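Local structure of chloramphenicol acetyltransferase (Bacteroides thetaiotaomicron, 2I9D) at residues 154-159 against 179-184; 36-41 against 187-192; 51-56 against 147-152; 173-178 against 191-196; 57-62 against 210-215. The protein probably transfers an acetyl group from acetyl-coenzyme A to a hydroxyl of chloramphenicol. All blocks are in the same frame, centred on the assembly; numbering follows the deposited sequence.

Contact 1: residues 154-159 against 179-184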
# COMPACT_ATOMS: atom_id res chain seq x y z
N ASP A 154 -2.91 1.88 -18.08
CA ASP A 154 -3.50 3.23 -18.14
C ASP A 154 -3.60 3.93 -16.77
O ASP A 154 -4.23 5.00 -16.65
CB ASP A 154 -4.90 3.19 -18.78
CG ASP A 154 -4.88 2.67 -20.22
OD1 ASP A 154 -3.98 3.06 -20.99
OD2 ASP A 154 -5.77 1.86 -20.56
N LEU A 155 -2.98 3.33 -15.74
CA LEU A 155 -2.99 3.88 -14.40
C LEU A 155 -1.59 3.97 -13.80
O LEU A 155 -0.88 2.97 -13.71
CB LEU A 155 -3.87 3.00 -13.50
CG LEU A 155 -4.04 3.41 -12.02
CD1 LEU A 155 -4.48 4.87 -11.88
CD2 LEU A 155 -5.00 2.47 -11.28
N TYR A 156 -1.20 5.19 -13.40
CA TYR A 156 -0.00 5.37 -12.58
C TYR A 156 -0.49 5.35 -11.13
O TYR A 156 -1.48 6.03 -10.77
CB TYR A 156 0.76 6.68 -12.91
CG TYR A 156 2.21 6.63 -12.44
CD1 TYR A 156 3.22 6.17 -13.29
CD2 TYR A 156 2.56 6.96 -11.12
CE1 TYR A 156 4.56 6.08 -12.85
CE2 TYR A 156 3.89 6.85 -10.65
CZ TYR A 156 4.88 6.42 -11.53
OH TYR A 156 6.19 6.33 -11.12
N PHE A 157 0.14 4.53 -10.30
CA PHE A 157 -0.25 4.43 -8.88
C PHE A 157 1.02 4.56 -8.03
O PHE A 157 2.12 4.25 -8.52
CB PHE A 157 -0.96 3.10 -8.59
CG PHE A 157 -0.20 1.87 -9.08
CD1 PHE A 157 0.86 1.34 -8.33
CD2 PHE A 157 -0.56 1.22 -10.29
CE1 PHE A 157 1.57 0.20 -8.77
CE2 PHE A 157 0.15 0.07 -10.74
CZ PHE A 157 1.22 -0.44 -9.97
N THR A 158 0.87 5.00 -6.79
CA THR A 158 2.02 5.05 -5.89
C THR A 158 1.99 3.92 -4.87
O THR A 158 2.98 3.69 -4.17
CB THR A 158 2.12 6.39 -5.13
OG1 THR A 158 0.83 6.74 -4.62
CG2 THR A 158 2.63 7.49 -6.02
N SER A 159 0.86 3.21 -4.81
CA SER A 159 0.68 2.12 -3.89
C SER A 159 -0.42 1.16 -4.38
O SER A 159 -1.51 1.60 -4.76
CB SER A 159 0.31 2.70 -2.53
OG SER A 159 -0.05 1.68 -1.60
N LYS A 179 1.14 2.34 -15.29
CA LYS A 179 1.45 3.17 -16.46
C LYS A 179 2.91 3.68 -16.53
O LYS A 179 3.47 4.13 -15.51
CB LYS A 179 0.50 4.38 -16.48
CG LYS A 179 0.44 5.09 -17.79
CD LYS A 179 -0.47 6.30 -17.68
CE LYS A 179 -0.44 7.12 -18.95
NZ LYS A 179 -1.33 8.32 -18.81
N ALA A 180 3.49 3.60 -17.73
CA ALA A 180 4.82 4.17 -18.03
C ALA A 180 4.66 5.63 -18.41
O ALA A 180 3.84 6.02 -19.26
CB ALA A 180 5.55 3.40 -19.12
N ILE A 181 5.44 6.45 -17.74
CA ILE A 181 5.19 7.87 -17.72
C ILE A 181 6.54 8.63 -17.69
O ILE A 181 7.52 8.18 -17.09
CB ILE A 181 4.25 8.17 -16.53
CG1 ILE A 181 2.82 8.32 -17.04
CG2 ILE A 181 4.66 9.37 -15.72
CD1 ILE A 181 1.80 8.37 -15.92
N ILE A 182 6.59 9.74 -18.41
CA ILE A 182 7.77 10.61 -18.39
C ILE A 182 7.81 11.45 -17.11
O ILE A 182 6.88 12.20 -16.82
CB ILE A 182 7.90 11.46 -19.70
CG1 ILE A 182 8.45 10.56 -20.81
CG2 ILE A 182 8.86 12.64 -19.52
CD1 ILE A 182 7.98 10.93 -22.14
N ARG A 183 8.86 11.24 -16.32
CA ARG A 183 9.14 12.02 -15.12
C ARG A 183 10.55 12.58 -15.18
O ARG A 183 11.54 11.83 -15.21
CB ARG A 183 8.99 11.18 -13.85
CG ARG A 183 7.76 11.53 -13.03
CD ARG A 183 6.76 10.41 -13.12
NE ARG A 183 5.54 10.66 -12.35
CZ ARG A 183 5.39 10.39 -11.05
NH1 ARG A 183 6.40 9.87 -10.35
NH2 ARG A 183 4.23 10.65 -10.47
N GLU A 184 10.63 13.91 -15.18
CA GLU A 184 11.89 14.65 -15.37
C GLU A 184 12.69 14.13 -16.58
O GLU A 184 13.86 13.78 -16.47
CB GLU A 184 12.70 14.67 -14.07
CG GLU A 184 11.86 15.18 -12.88
CD GLU A 184 12.71 15.50 -11.66
OE1 GLU A 184 13.35 16.59 -11.66
OE2 GLU A 184 12.75 14.69 -10.71
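K179 meets L155 through its backbone: K179 N donates to L155 O over a short 2.6 Å, almost straight at the hydrogen (169°), although the donor stands above the carbonyl plane. Its extended side chain lays CD 4.0 Å from D154 C, so the aliphatic part of this lysine lines the loop. K179 O sits at the edge of the Y156 ring, near its plane and 3.0 Å from CD1, where the weakly positive ring hydrogens suit a carbonyl oxygen. Here the far end of strand 174-183, hairpin partner of strand 186-196, receives the loop after strand 146-151; that loop leads to S159, which pairs with a strand of a neighbouring subunit. Further along, I181 puts CD1 3.6 Å from Y156 CB, an apolar branch against the root of the ring. R183, bent at chi2, brings its guanidinium obliquely to the ring, planes 31° apart, in an off-centre cation-pi contact with CZ 4.4 Å from the Y156 centroid. Replacing Y156 by an alanine would probably deprive the R183 guanidinium of its aromatic partner and leave it freer to turn. Y156 OH lies over one guanidinium face, 3.6 Å from R183 NH1.

Contact 2: residues 36-41 against 187-192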
# COMPACT_ATOMS: atom_id res chain seq x y z
N VAL A 36 10.59 2.09 -11.60
CA VAL A 36 11.75 1.72 -12.37
C VAL A 36 11.75 2.50 -13.66
O VAL A 36 10.69 2.80 -14.23
CB VAL A 36 11.85 0.18 -12.71
CG1 VAL A 36 12.08 -0.68 -11.47
CG2 VAL A 36 10.64 -0.31 -13.55
N GLU A 37 12.96 2.81 -14.12
CA GLU A 37 13.16 3.34 -15.46
C GLU A 37 12.99 2.22 -16.44
O GLU A 37 13.40 1.10 -16.17
CB GLU A 37 14.56 3.95 -15.62
CG GLU A 37 14.61 5.36 -15.12
CD GLU A 37 15.97 6.01 -15.34
OE1 GLU A 37 16.63 5.70 -16.36
OE2 GLU A 37 16.36 6.84 -14.48
N CYS A 38 12.38 2.54 -17.57
CA CYS A 38 12.05 1.54 -18.57
C CYS A 38 12.07 2.13 -19.98
O CYS A 38 11.47 1.56 -20.90
CB CYS A 38 10.67 0.93 -18.25
SG CYS A 38 9.39 2.16 -18.01
N GLY A 39 12.74 3.28 -20.15
CA GLY A 39 12.87 3.93 -21.45
C GLY A 39 13.52 3.05 -22.53
O GLY A 39 13.05 3.01 -23.66
N GLY A 40 14.59 2.34 -22.15
CA GLY A 40 15.26 1.39 -23.04
C GLY A 40 14.34 0.32 -23.62
O GLY A 40 14.20 0.21 -24.85
N ALA A 41 13.71 -0.47 -22.74
CA ALA A 41 12.80 -1.52 -23.19
C ALA A 41 11.65 -0.98 -24.04
O ALA A 41 11.22 -1.63 -24.97
CB ALA A 41 12.28 -2.34 -22.03
N LEU A 187 11.44 7.91 -18.80
CA LEU A 187 10.30 7.02 -18.74
C LEU A 187 10.44 6.11 -17.52
O LEU A 187 11.44 5.42 -17.37
CB LEU A 187 10.14 6.21 -20.02
CG LEU A 187 8.77 5.56 -20.19
CD1 LEU A 187 7.63 6.59 -20.50
CD2 LEU A 187 8.86 4.46 -21.26
N VAL A 188 9.43 6.16 -16.65
CA VAL A 188 9.37 5.35 -15.42
C VAL A 188 7.97 4.69 -15.30
O VAL A 188 6.96 5.23 -15.79
CB VAL A 188 9.64 6.21 -14.15
CG1 VAL A 188 11.04 6.83 -14.17
CG2 VAL A 188 8.58 7.33 -14.01
N MSE A 189 7.91 3.55 -14.63
CA MSE A 189 6.63 2.89 -14.39
C MSE A 189 6.64 2.39 -12.97
O MSE A 189 7.73 2.15 -12.45
CB MSE A 189 6.44 1.73 -15.36
CG MSE A 189 7.51 0.67 -15.29
SE MSE A 189 7.18 -0.75 -16.61
CE MSE A 189 5.63 -1.59 -15.72
N PRO A 190 5.45 2.27 -12.31
CA PRO A 190 5.41 1.71 -10.95
C PRO A 190 5.20 0.18 -10.92
O PRO A 190 4.52 -0.39 -11.77
CB PRO A 190 4.25 2.46 -10.28
CG PRO A 190 3.32 2.85 -11.44
CD PRO A 190 4.09 2.69 -12.74
N ILE A 191 5.83 -0.47 -9.95
CA ILE A 191 5.66 -1.89 -9.73
C ILE A 191 5.49 -2.13 -8.24
O ILE A 191 6.33 -1.75 -7.44
CB ILE A 191 6.80 -2.75 -10.34
CG1 ILE A 191 6.95 -2.46 -11.86
CG2 ILE A 191 6.58 -4.26 -10.05
CD1 ILE A 191 8.11 -3.13 -12.54
N ALA A 192 4.34 -2.71 -7.89
CA ALA A 192 3.97 -3.07 -6.54
C ALA A 192 4.14 -4.58 -6.39
O ALA A 192 4.06 -5.34 -7.38
CB ALA A 192 2.52 -2.67 -6.29
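V36 O is gripped twice from the facing strand: M189 N donates to it at 2.9 Å, and V188 CA adds a CA-H...O contact with V36 O at 3.1 Å. The same pair returns a bond, V36 N to M189 O at 3.0 Å, and both N-H groups come nearly along the C=O axis. V36 and M189 thus form an antiparallel hydrogen-bonded pair, followed by the non-hydrogen-bonded pair of E37 and V188. A third bond, C38 N to L187 O at 3.0 Å, continues the pairing to the last residue before the next helix, its donor now above the carbonyl plane; L187 O also receives a CA-H...O contact from E37. This is the junction, in the central mixed sheet, of strand 29-37, outermost within this chain, with strand 186-196, and C38 stands at the N-cap position of helix 39-47. On the face shared by V36 and M189, the beta-branched V36 lies side by side with M189, deposited as selenomethionine, and its CG2 reaches M189 CG at 3.7 Å. V36 CG2 also meets I191 CD1, 3.9 Å away. C38 joins this group because its SG is set between backbone N and carbonyl carbon (chi1 52°), which brings SG within 3.6 Å of M189 CG; a small, polarisable thiol suits such an apolar site. On the opposite face E37 CG rests 4.0 Å from V188 CG1, using the methylenes of the glutamate against valine. E37 N is itself bonded to E213 of helix 202-216.

Contact 3: residues 51-56 against 147-152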
# COMPACT_ATOMS: atom_id res chain seq x y z
N SER A 51 5.48 -6.29 -28.12
CA SER A 51 4.69 -5.89 -26.96
C SER A 51 5.58 -5.42 -25.79
O SER A 51 6.42 -6.18 -25.29
CB SER A 51 3.78 -7.04 -26.55
OG SER A 51 3.02 -6.71 -25.41
N PHE A 52 5.43 -4.16 -25.39
CA PHE A 52 6.19 -3.64 -24.26
C PHE A 52 5.86 -4.42 -22.96
O PHE A 52 6.74 -4.71 -22.13
CB PHE A 52 5.92 -2.14 -24.12
CG PHE A 52 6.55 -1.50 -22.90
CD1 PHE A 52 7.92 -1.56 -22.69
CD2 PHE A 52 5.76 -0.82 -21.97
CE1 PHE A 52 8.51 -0.97 -21.56
CE2 PHE A 52 6.35 -0.22 -20.84
CZ PHE A 52 7.73 -0.30 -20.66
N PHE A 53 4.58 -4.80 -22.83
CA PHE A 53 4.10 -5.68 -21.74
C PHE A 53 4.97 -6.93 -21.51
O PHE A 53 5.34 -7.25 -20.38
CB PHE A 53 2.62 -6.05 -21.99
CG PHE A 53 2.12 -7.15 -21.10
CD1 PHE A 53 1.85 -6.91 -19.74
CD2 PHE A 53 1.94 -8.43 -21.61
CE1 PHE A 53 1.40 -7.94 -18.91
CE2 PHE A 53 1.47 -9.46 -20.78
CZ PHE A 53 1.22 -9.22 -19.42
N LEU A 54 5.33 -7.62 -22.59
CA LEU A 54 6.16 -8.81 -22.51
C LEU A 54 7.60 -8.50 -22.16
O LEU A 54 8.29 -9.34 -21.56
CB LEU A 54 6.05 -9.65 -23.80
CG LEU A 54 4.66 -10.30 -24.00
CD1 LEU A 54 4.53 -10.93 -25.39
CD2 LEU A 54 4.34 -11.29 -22.88
N HIS A 55 8.06 -7.30 -22.51
CA HIS A 55 9.40 -6.85 -22.09
C HIS A 55 9.52 -6.67 -20.58
O HIS A 55 10.47 -7.14 -19.98
CB HIS A 55 9.81 -5.57 -22.82
CG HIS A 55 10.40 -5.80 -24.18
ND1 HIS A 55 11.74 -5.60 -24.46
CD2 HIS A 55 9.82 -6.21 -25.34
CE1 HIS A 55 11.96 -5.88 -25.73
NE2 HIS A 55 10.82 -6.25 -26.28
N TYR A 56 8.57 -5.99 -19.94
CA TYR A 56 8.63 -5.86 -18.48
C TYR A 56 8.17 -7.10 -17.74
O TYR A 56 8.65 -7.36 -16.63
CB TYR A 56 7.99 -4.56 -17.95
CG TYR A 56 6.49 -4.38 -18.09
CD1 TYR A 56 5.58 -5.12 -17.30
CD2 TYR A 56 5.98 -3.40 -18.95
CE1 TYR A 56 4.19 -4.91 -17.41
CE2 TYR A 56 4.60 -3.19 -19.06
CZ TYR A 56 3.72 -3.93 -18.29
OH TYR A 56 2.38 -3.70 -18.41
N ILE A 147 4.97 -16.64 -9.94
CA ILE A 147 4.61 -15.30 -9.46
C ILE A 147 3.47 -14.87 -10.35
O ILE A 147 3.18 -15.55 -11.34
CB ILE A 147 5.78 -14.28 -9.45
CG1 ILE A 147 6.41 -14.10 -10.85
CG2 ILE A 147 6.83 -14.73 -8.44
CD1 ILE A 147 7.40 -12.89 -10.96
N LEU A 148 2.77 -13.80 -9.98
CA LEU A 148 1.61 -13.33 -10.75
C LEU A 148 1.69 -11.84 -10.86
O LEU A 148 1.91 -11.15 -9.86
CB LEU A 148 0.26 -13.76 -10.11
CG LEU A 148 -1.01 -13.24 -10.83
CD1 LEU A 148 -2.18 -14.22 -10.69
CD2 LEU A 148 -1.40 -11.80 -10.35
N LEU A 149 1.52 -11.34 -12.08
CA LEU A 149 1.62 -9.92 -12.31
C LEU A 149 0.38 -9.47 -13.05
O LEU A 149 -0.02 -10.06 -14.06
CB LEU A 149 2.92 -9.52 -13.03
CG LEU A 149 3.12 -8.01 -13.25
CD1 LEU A 149 4.59 -7.64 -13.23
CD2 LEU A 149 2.48 -7.55 -14.60
N SER A 150 -0.22 -8.42 -12.52
CA SER A 150 -1.41 -7.82 -13.12
C SER A 150 -1.06 -6.42 -13.66
O SER A 150 -0.55 -5.59 -12.92
CB SER A 150 -2.52 -7.79 -12.06
OG SER A 150 -3.55 -6.94 -12.51
N ALA A 151 -1.31 -6.17 -14.96
CA ALA A 151 -0.99 -4.87 -15.57
C ALA A 151 -2.15 -3.91 -15.55
O ALA A 151 -3.28 -4.29 -15.85
CB ALA A 151 -0.50 -5.04 -17.02
N THR A 152 -1.88 -2.64 -15.20
CA THR A 152 -2.86 -1.60 -15.41
C THR A 152 -2.16 -0.50 -16.16
O THR A 152 -1.72 0.49 -15.54
CB THR A 152 -3.58 -1.09 -14.08
OG1 THR A 152 -2.65 -0.41 -13.25
CG2 THR A 152 -4.09 -2.23 -13.32
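Different first torsions bring the rings of F53 and Y56 onto A151 from successive places on one helix: F53 has CG opposite the backbone N (chi1 168°), whereas Y56 holds CG between N and the carbonyl carbon (chi1 67°). The latter is uncommon in a helix because it folds the side chain back over the preceding turn, and indeed F53 O lies over the centre of one face of the Y56 ring. The hydroxyl end of Y56 then sits in the plane of the F53 ring, at its edge. Both groups close on A151, whose small methyl sits between them: Y56 OH is 3.5 Å from A151 CB, and F53 CE1 is 3.9 Å from A151 CB, approaching obliquely. Two residues earlier on the strand, L149 CD2 touches the edge of the Y56 ring, 4.2 Å from Y56 CE1, with F53 CE1 slightly more distant. Helix 52-66 thus packs over strand 146-151 of the central sheet, running roughly antiparallel to it, the segment axes 10.9 Å apart and 147° between their directions, as in alpha/beta layered folds. F53 also touches S90 and I92 of strand 87-93, and A177 on the strand at the other side meets Y56. No hydrogen bond crosses between the two segments, and the touch of Y56 OH on the A151 methyl is packing too, so helix and strand are held here by dispersion and shape, aromatic carbons and the tyrosine oxygen against leucine and alanine methyls.

Contact 4: residues 173-178 against 191-196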
# COMPACT_ATOMS: atom_id res chain seq x y z
N PRO A 173 4.02 -14.80 -4.56
CA PRO A 173 4.09 -13.33 -4.78
C PRO A 173 3.10 -12.81 -5.82
O PRO A 173 2.93 -13.41 -6.87
CB PRO A 173 5.54 -13.10 -5.22
CG PRO A 173 6.29 -14.22 -4.58
CD PRO A 173 5.35 -15.42 -4.64
N LEU A 174 2.47 -11.70 -5.48
CA LEU A 174 1.50 -11.01 -6.29
C LEU A 174 2.08 -9.62 -6.64
O LEU A 174 2.58 -8.92 -5.77
CB LEU A 174 0.17 -10.85 -5.50
CG LEU A 174 -0.68 -12.11 -5.20
CD1 LEU A 174 -2.04 -11.76 -4.57
CD2 LEU A 174 -0.86 -12.95 -6.50
N LEU A 175 2.04 -9.26 -7.92
CA LEU A 175 2.64 -8.01 -8.40
C LEU A 175 1.64 -7.25 -9.25
O LEU A 175 0.68 -7.84 -9.78
CB LEU A 175 3.92 -8.25 -9.22
CG LEU A 175 5.16 -8.80 -8.51
CD1 LEU A 175 5.23 -10.34 -8.57
CD2 LEU A 175 6.41 -8.18 -9.09
N ASN A 176 1.88 -5.95 -9.36
CA ASN A 176 1.11 -5.04 -10.17
C ASN A 176 2.06 -4.12 -10.89
O ASN A 176 3.00 -3.59 -10.27
CB ASN A 176 0.25 -4.18 -9.28
CG ASN A 176 -0.80 -4.98 -8.54
OD1 ASN A 176 -1.88 -5.23 -9.08
ND2 ASN A 176 -0.51 -5.34 -7.30
N ALA A 177 1.79 -3.91 -12.17
CA ALA A 177 2.56 -2.98 -12.99
C ALA A 177 1.59 -1.86 -13.37
O ALA A 177 0.39 -2.11 -13.57
CB ALA A 177 3.10 -3.68 -14.21
N GLY A 178 2.08 -0.64 -13.43
CA GLY A 178 1.23 0.49 -13.79
C GLY A 178 1.72 1.19 -15.02
O GLY A 178 2.63 0.70 -15.70
N ILE A 191 5.83 -0.47 -9.95
CA ILE A 191 5.66 -1.89 -9.73
C ILE A 191 5.49 -2.13 -8.24
O ILE A 191 6.33 -1.75 -7.44
CB ILE A 191 6.80 -2.75 -10.34
CG1 ILE A 191 6.95 -2.46 -11.86
CG2 ILE A 191 6.58 -4.26 -10.05
CD1 ILE A 191 8.11 -3.13 -12.54
N ALA A 192 4.34 -2.71 -7.89
CA ALA A 192 3.97 -3.07 -6.54
C ALA A 192 4.14 -4.58 -6.39
O ALA A 192 4.06 -5.34 -7.38
CB ALA A 192 2.52 -2.67 -6.29
N MSE A 193 4.40 -5.02 -5.16
CA MSE A 193 4.45 -6.44 -4.88
C MSE A 193 4.16 -6.78 -3.43
O MSE A 193 4.39 -5.98 -2.53
CB MSE A 193 5.78 -7.05 -5.35
CG MSE A 193 7.00 -6.56 -4.59
SE MSE A 193 8.74 -7.20 -5.35
CE MSE A 193 8.24 -9.08 -5.80
N THR A 194 3.65 -7.99 -3.22
CA THR A 194 3.33 -8.53 -1.91
C THR A 194 4.09 -9.84 -1.71
O THR A 194 3.95 -10.78 -2.48
CB THR A 194 1.82 -8.68 -1.75
OG1 THR A 194 1.25 -7.38 -1.80
CG2 THR A 194 1.42 -9.33 -0.41
N ILE A 195 4.94 -9.87 -0.70
CA ILE A 195 5.80 -11.03 -0.47
C ILE A 195 5.63 -11.51 0.97
O ILE A 195 5.00 -10.83 1.77
CB ILE A 195 7.32 -10.78 -0.91
CG1 ILE A 195 7.92 -9.47 -0.33
CG2 ILE A 195 7.44 -10.78 -2.46
CD1 ILE A 195 8.00 -9.39 1.20
N HIS A 196 6.16 -12.69 1.29
CA HIS A 196 6.14 -13.19 2.66
C HIS A 196 7.43 -12.71 3.32
O HIS A 196 8.50 -13.00 2.83
CB HIS A 196 6.09 -14.72 2.66
CG HIS A 196 5.76 -15.32 3.98
ND1 HIS A 196 6.61 -15.25 5.06
CD2 HIS A 196 4.69 -16.04 4.39
CE1 HIS A 196 6.07 -15.86 6.09
NE2 HIS A 196 4.91 -16.37 5.71
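L175 meets the neighbouring strand from its first side-chain carbon onward: CB is 3.4 Å from A192 O, CG lies 3.7 Å from M193 CB, and at the tip CD2 touches M193 CE at 3.9 Å. The same CD2 reaches I191 CG2 at 4.0 Å, so one branch bridges two residues of the facing strand. CG stands anti to the carbonyl carbon (chi1 -67°), which lays the chain side by side with that of M193, a selenomethionine bent at chi3 so that its methyl comes back to the leucine. Replacing L175 by an alanine is likely to open a gap beside M193 and I191 and leave the M193 methyl freer to move. The backbones run antiparallel in the hairpin of strands 174-183 and 186-196: T194 N to L174 O and A192 N to N176 O are both 2.9 Å, and N176 N to A192 O is 3.0 Å, whereas L174 N to T194 O is long and weak. On the face carrying N176 and A192, the two CB atoms pack together, and the hydroxyl of T194 is hydrogen-bonded to S31. Strand 186-196 runs on into the HHxxxDG signature of this family, and I195 lies close to H197, the predicted proton acceptor. Three sound backbone bonds thus fix the register, while the sheet face of L175, I191 and M193 is apolar and meets helix 202-216, and the other face carries the more polar N176 and T194.

Contact 5: residues 57-62 against 210-215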
# COMPACT_ATOMS: atom_id res chain seq x y z
N LEU A 57 7.31 -7.90 -18.37
CA LEU A 57 6.91 -9.17 -17.79
C LEU A 57 8.13 -10.08 -17.67
O LEU A 57 8.36 -10.73 -16.63
CB LEU A 57 5.79 -9.83 -18.62
CG LEU A 57 5.01 -10.96 -17.94
CD1 LEU A 57 4.12 -10.37 -16.83
CD2 LEU A 57 4.12 -11.77 -18.94
N TYR A 58 8.93 -10.11 -18.73
CA TYR A 58 10.17 -10.87 -18.71
C TYR A 58 11.14 -10.37 -17.63
O TYR A 58 11.70 -11.17 -16.87
CB TYR A 58 10.86 -10.83 -20.09
CG TYR A 58 12.16 -11.58 -20.07
CD1 TYR A 58 12.17 -12.96 -19.97
CD2 TYR A 58 13.38 -10.91 -20.10
CE1 TYR A 58 13.36 -13.67 -19.94
CE2 TYR A 58 14.59 -11.62 -20.06
CZ TYR A 58 14.56 -13.01 -19.98
OH TYR A 58 15.72 -13.75 -19.95
N ALA A 59 11.34 -9.04 -17.60
CA ALA A 59 12.24 -8.41 -16.63
C ALA A 59 11.90 -8.83 -15.21
O ALA A 59 12.79 -9.19 -14.43
CB ALA A 59 12.18 -6.88 -16.76
N VAL A 60 10.60 -8.80 -14.88
CA VAL A 60 10.14 -9.15 -13.55
C VAL A 60 10.35 -10.65 -13.29
O VAL A 60 10.84 -11.04 -12.21
CB VAL A 60 8.64 -8.73 -13.35
CG1 VAL A 60 7.99 -9.48 -12.16
CG2 VAL A 60 8.52 -7.24 -13.19
N LEU A 61 9.99 -11.48 -14.27
CA LEU A 61 10.07 -12.95 -14.12
C LEU A 61 11.53 -13.41 -13.96
O LEU A 61 11.84 -14.30 -13.13
CB LEU A 61 9.39 -13.68 -15.29
CG LEU A 61 9.23 -15.20 -15.19
CD1 LEU A 61 8.41 -15.60 -13.95
CD2 LEU A 61 8.59 -15.74 -16.42
N ARG A 62 12.41 -12.79 -14.75
CA ARG A 62 13.84 -13.06 -14.71
C ARG A 62 14.46 -12.68 -13.37
O ARG A 62 15.24 -13.45 -12.82
CB ARG A 62 14.57 -12.36 -15.86
CG ARG A 62 16.10 -12.63 -15.87
CD ARG A 62 16.71 -12.43 -17.26
NE ARG A 62 18.17 -12.40 -17.22
CZ ARG A 62 18.95 -12.20 -18.29
NH1 ARG A 62 18.40 -12.03 -19.50
NH2 ARG A 62 20.28 -12.17 -18.15
N LYS A 210 16.45 -3.17 -8.41
CA LYS A 210 17.70 -2.87 -9.12
C LYS A 210 17.77 -3.76 -10.37
O LYS A 210 17.94 -3.26 -11.49
CB LYS A 210 18.92 -3.08 -8.21
CG LYS A 210 20.26 -2.77 -8.86
CD LYS A 210 20.41 -1.27 -9.13
CE LYS A 210 21.74 -0.91 -9.88
NZ LYS A 210 21.77 0.56 -10.24
N LYS A 211 17.58 -5.06 -10.17
CA LYS A 211 17.62 -6.04 -11.25
C LYS A 211 16.56 -5.81 -12.36
O LYS A 211 16.90 -5.81 -13.54
CB LYS A 211 17.49 -7.43 -10.65
CG LYS A 211 18.05 -8.55 -11.51
CD LYS A 211 18.04 -9.89 -10.75
CE LYS A 211 19.36 -10.14 -9.98
NZ LYS A 211 20.44 -10.56 -10.91
N VAL A 212 15.30 -5.56 -11.99
CA VAL A 212 14.27 -5.24 -12.99
C VAL A 212 14.62 -3.98 -13.80
O VAL A 212 14.50 -3.97 -15.03
CB VAL A 212 12.88 -5.07 -12.32
CG1 VAL A 212 11.85 -4.46 -13.31
CG2 VAL A 212 12.41 -6.39 -11.77
N GLU A 213 15.04 -2.92 -13.11
CA GLU A 213 15.40 -1.68 -13.79
C GLU A 213 16.58 -1.86 -14.77
O GLU A 213 16.51 -1.38 -15.89
CB GLU A 213 15.71 -0.56 -12.79
CG GLU A 213 15.97 0.79 -13.45
CD GLU A 213 16.11 1.90 -12.43
OE1 GLU A 213 17.20 2.01 -11.83
OE2 GLU A 213 15.15 2.66 -12.23
N ASP A 214 17.63 -2.57 -14.35
CA ASP A 214 18.75 -2.91 -15.23
C ASP A 214 18.29 -3.50 -16.57
O ASP A 214 18.86 -3.14 -17.60
CB ASP A 214 19.78 -3.87 -14.57
CG ASP A 214 20.60 -3.20 -13.45
OD1 ASP A 214 20.58 -1.94 -13.32
OD2 ASP A 214 21.27 -3.95 -12.67
N PHE A 215 17.29 -4.39 -16.56
CA PHE A 215 16.80 -5.01 -17.79
C PHE A 215 16.01 -4.02 -18.65
O PHE A 215 15.95 -4.17 -19.87
CB PHE A 215 15.88 -6.24 -17.53
CG PHE A 215 16.53 -7.38 -16.75
CD1 PHE A 215 17.75 -7.95 -17.15
CD2 PHE A 215 15.88 -7.93 -15.63
CE1 PHE A 215 18.33 -9.02 -16.42
CE2 PHE A 215 16.46 -8.99 -14.90
CZ PHE A 215 17.69 -9.53 -15.30
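Two helices, 52-66 and 202-216, lie side by side and pack on the central sheet of the acetyltransferase fold, their segments meeting at 144° between chain directions with axes 8.6 Å apart. Such closeness calls for a small residue at the crossing, and A59 supplies it: its CA is 5.2 Å from that of V212, the nearest pair of CA atoms. The A59 methyl points at the other helix, with CB 3.8 Å from F215 CB, while A59 O lies 3.5 Å from F215 CD2, obliquely placed to the ring. V212 turns CG2 beside the backbone N and onto V60, the two CG2 atoms 4.2 Å apart; two beta-branched residues thus fill the side of the helix pair that faces the strands, where V60 also meets I147 and L149. On the other side F215 takes the long R62. With CG anti to the backbone N (chi1 -179°) and the chain extended to NE, the arginine passes across the ring at about a right angle, its methylenes grazing the rim: CG is 3.5 Å from F215 CZ. NE is likewise 3.5 Å from F215 CE1, which sits over one face of the guanidinium, toward its rim. The aliphatic stem therefore serves the apolar packing, and the charged end goes to E66, which forms salt bridges with both R62 and K211, so that one carboxylate joins a cation from each helix. From the other end of the guanidinium, R62 NH1 donates to Y58 OH at 3.2 Å, bent at 136° and tilted out of the guanidinium plane.

How the contacts relate
From the N terminus, contact 2 opens first, on strand 29-37, and closes at 187-192. Contact 3 opens on helix 52-66 and closes at strand 146-151, nested inside contact 2. Contact 5 opens directly after it on the same helix and closes last, on helix 202-216; it therefore crosses contacts 2 and 3 and encloses contacts 1 and 4. Those two cross each other, since 173-178 precedes 179-184 on one strand, and contact 1 is also nested in contact 2. Contacts 2 and 4 end on strand 186-196 and share I191 and A192. Together they join four neighbouring sheet strands to two covering helices, the start of helix 39-47 and the loop at 154-159.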